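DNA-3-methyladenine glycosidase II, putative (PDB 2YG9) is a putative base excision DNA repair protein of the HhH-GPD superfamily, with a predominantly helical fold. Local coordinates at residues A81-L86 / G91-A96. Residues are numbered along the deposited sequence; the frame is centred on the assembly and turned at random.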
loop_
_atom_site.group_PDB
_atom_site.type_symbol
_atom_site.label_atom_id
_atom_site.label_comp_id
_atom_site.label_asym_id
_atom_site.label_seq_id
_atom_site.Cartn_x
_atom_site.Cartn_y
_atom_site.Cartn_z
ATOM N N ALA A 81 0.967 16.139 -9.678
ATOM C CA ALA A 81 0.206 17.147 -10.419
ATOM C C ALA A 81 -1.293 16.917 -10.391
ATOM O O ALA A 81 -2.076 17.840 -10.112
ATOM C CB ALA A 81 0.677 17.167 -11.878
ATOM N N ILE A 82 -1.695 15.696 -10.750
ATOM C CA ILE A 82 -3.106 15.344 -10.843
ATOM C C ILE A 82 -3.766 15.337 -9.460
ATOM O O ILE A 82 -4.903 15.775 -9.317
ATOM C CB ILE A 82 -3.309 13.976 -11.563
ATOM C CG1 ILE A 82 -4.767 13.821 -11.995
ATOM C CG2 ILE A 82 -2.856 12.805 -10.698
ATOM C CD1 ILE A 82 -4.958 12.812 -13.103
ATOM N N TYR A 83 -3.046 14.883 -8.442
ATOM C CA TYR A 83 -3.570 14.926 -7.081
ATOM C C TYR A 83 -3.764 16.390 -6.634
ATOM O O TYR A 83 -4.737 16.713 -5.988
ATOM C CB TYR A 83 -2.689 14.164 -6.068
ATOM C CG TYR A 83 -3.397 14.032 -4.732
ATOM C CD1 TYR A 83 -4.501 13.206 -4.610
ATOM C CD2 TYR A 83 -3.023 14.785 -3.636
ATOM C CE1 TYR A 83 -5.193 13.114 -3.429
ATOM C CE2 TYR A 83 -3.727 14.687 -2.420
ATOM C CZ TYR A 83 -4.803 13.848 -2.336
ATOM O OH TYR A 83 -5.536 13.732 -1.175
ATOM N N GLY A 84 -2.844 17.263 -7.036
ATOM C CA GLY A 84 -2.958 18.686 -6.763
ATOM C C GLY A 84 -4.151 19.281 -7.457
ATOM O O GLY A 84 -4.821 20.126 -6.905
ATOM N N ARG A 85 -4.450 18.836 -8.667
ATOM C CA ARG A 85 -5.689 19.294 -9.349
ATOM C C ARG A 85 -6.984 18.818 -8.659
ATOM O O ARG A 85 -7.991 19.551 -8.609
ATOM C CB ARG A 85 -5.679 18.910 -10.812
ATOM C CG ARG A 85 -4.567 19.575 -11.543
ATOM C CD ARG A 85 -4.727 19.480 -13.050
ATOM N NE ARG A 85 -4.484 18.130 -13.529
ATOM C CZ ARG A 85 -3.291 17.632 -13.804
ATOM N NH1 ARG A 85 -2.202 18.364 -13.614
ATOM N NH2 ARG A 85 -3.191 16.399 -14.291
ATOM N N LEU A 86 -6.951 17.611 -8.100
ATOM C CA LEU A 86 -8.047 17.126 -7.268
ATOM C C LEU A 86 -8.242 17.990 -6.028
ATOM O O LEU A 86 -9.375 18.391 -5.712
ATOM C CB LEU A 86 -7.846 15.639 -6.888
ATOM C CG LEU A 86 -8.028 14.673 -8.083
ATOM C CD1 LEU A 86 -7.555 13.311 -7.692
ATOM C CD2 LEU A 86 -9.472 14.627 -8.667
ATOM N N GLY A 91 -13.946 22.133 -2.374
ATOM C CA GLY A 91 -14.049 21.239 -1.211
ATOM C C GLY A 91 -12.885 20.262 -1.054
ATOM O O GLY A 91 -12.806 19.539 -0.080
ATOM N N GLY A 92 -11.987 20.229 -2.027
ATOM C CA GLY A 92 -10.856 19.332 -1.971
ATOM C C GLY A 92 -11.180 17.852 -2.022
ATOM O O GLY A 92 -12.230 17.411 -2.531
ATOM N N VAL A 93 -10.236 17.082 -1.502
ATOM C CA VAL A 93 -10.294 15.617 -1.566
ATOM C C VAL A 93 -10.958 15.106 -0.295
ATOM O O VAL A 93 -10.334 14.606 0.641
ATOM C CB VAL A 93 -8.925 14.977 -1.851
ATOM C CG1 VAL A 93 -9.077 13.447 -2.017
ATOM C CG2 VAL A 93 -8.306 15.623 -3.097
ATOM N N VAL A 94 -12.278 15.258 -0.315
ATOM C CA VAL A 94 -13.149 14.925 0.781
ATOM C C VAL A 94 -14.364 14.267 0.125
ATOM O O VAL A 94 -14.825 14.756 -0.920
ATOM C CB VAL A 94 -13.543 16.225 1.548
ATOM C CG1 VAL A 94 -14.503 15.899 2.627
ATOM C CG2 VAL A 94 -12.266 16.936 2.133
ATOM N N PRO A 95 -14.877 13.166 0.692
ATOM C CA PRO A 95 -15.955 12.401 0.040
ATOM C C PRO A 95 -17.190 13.197 -0.425
ATOM O O PRO A 95 -17.608 13.078 -1.579
ATOM C CB PRO A 95 -16.326 11.363 1.097
ATOM C CG PRO A 95 -15.061 11.151 1.864
ATOM C CD PRO A 95 -14.424 12.504 1.933
ATOM N N ALA A 96 -17.756 14.016 0.437
ATOM C CA ALA A 96 -18.972 14.738 0.082
ATOM C C ALA A 96 -18.675 15.765 -0.998
ATOM O O ALA A 96 -19.484 16.002 -1.870
ATOM C CB ALA A 96 -19.603 15.413 1.331
#
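Val93 packs against Tyr83 and Leu86 where the chain turns back after helix 76-87 in this helical HhH-GPD protein. The contact joins the last part of that helix to the loop leading into the short helix 95-98. It is small, burying 159 Å² in all, and apolar in character.

Gly91 and Gly92 bring the loop round with positive phi angles, 87° at Gly91, a region that glycine enters easily. Gly92 passes the helix by its backbone alone: its CA lies 4.1 Å from Leu86 O.

Val93 follows as the centre of an inverse gamma turn. A weak hydrogen bond from Val94 N to Gly92 O, 3.1 Å, spans the turn. The CA atoms of Val93 and Leu86 are 6.3 Å apart, and the valine directs its CB toward the helix. Its two methyls divide the work. CG2 sits beside the backbone at Leu86, 3.8 Å from Leu86 CB, and also approaches the Tyr83 ring obliquely. CG1 stands anti to the backbone N (chi1 -176°), which places it by the phenol end of Tyr83. Tyr83 extends from the helix with CG anti to its own N (chi1 -170°), carrying the ring out to the loop. Tyr83 CZ lies 4.0 Å from Val93 CG2, and Tyr83 OH rests 3.7 Å from Val93 CG1.

Val66 of helix 61-71 touches both Leu86 and Val93, so that helix borders the contact. Arg67 of the same helix meets Tyr83.

Val94 then takes the N-cap position, and Pro95 starts helix 95-98. Pro95 packs on Phe62 of helix 61-71 and on Ala126 and Val127 of helix 113-127. Pro95 N, closed into the ring through CD, carries no hydrogen, and none is needed for helix bonding in this first turn.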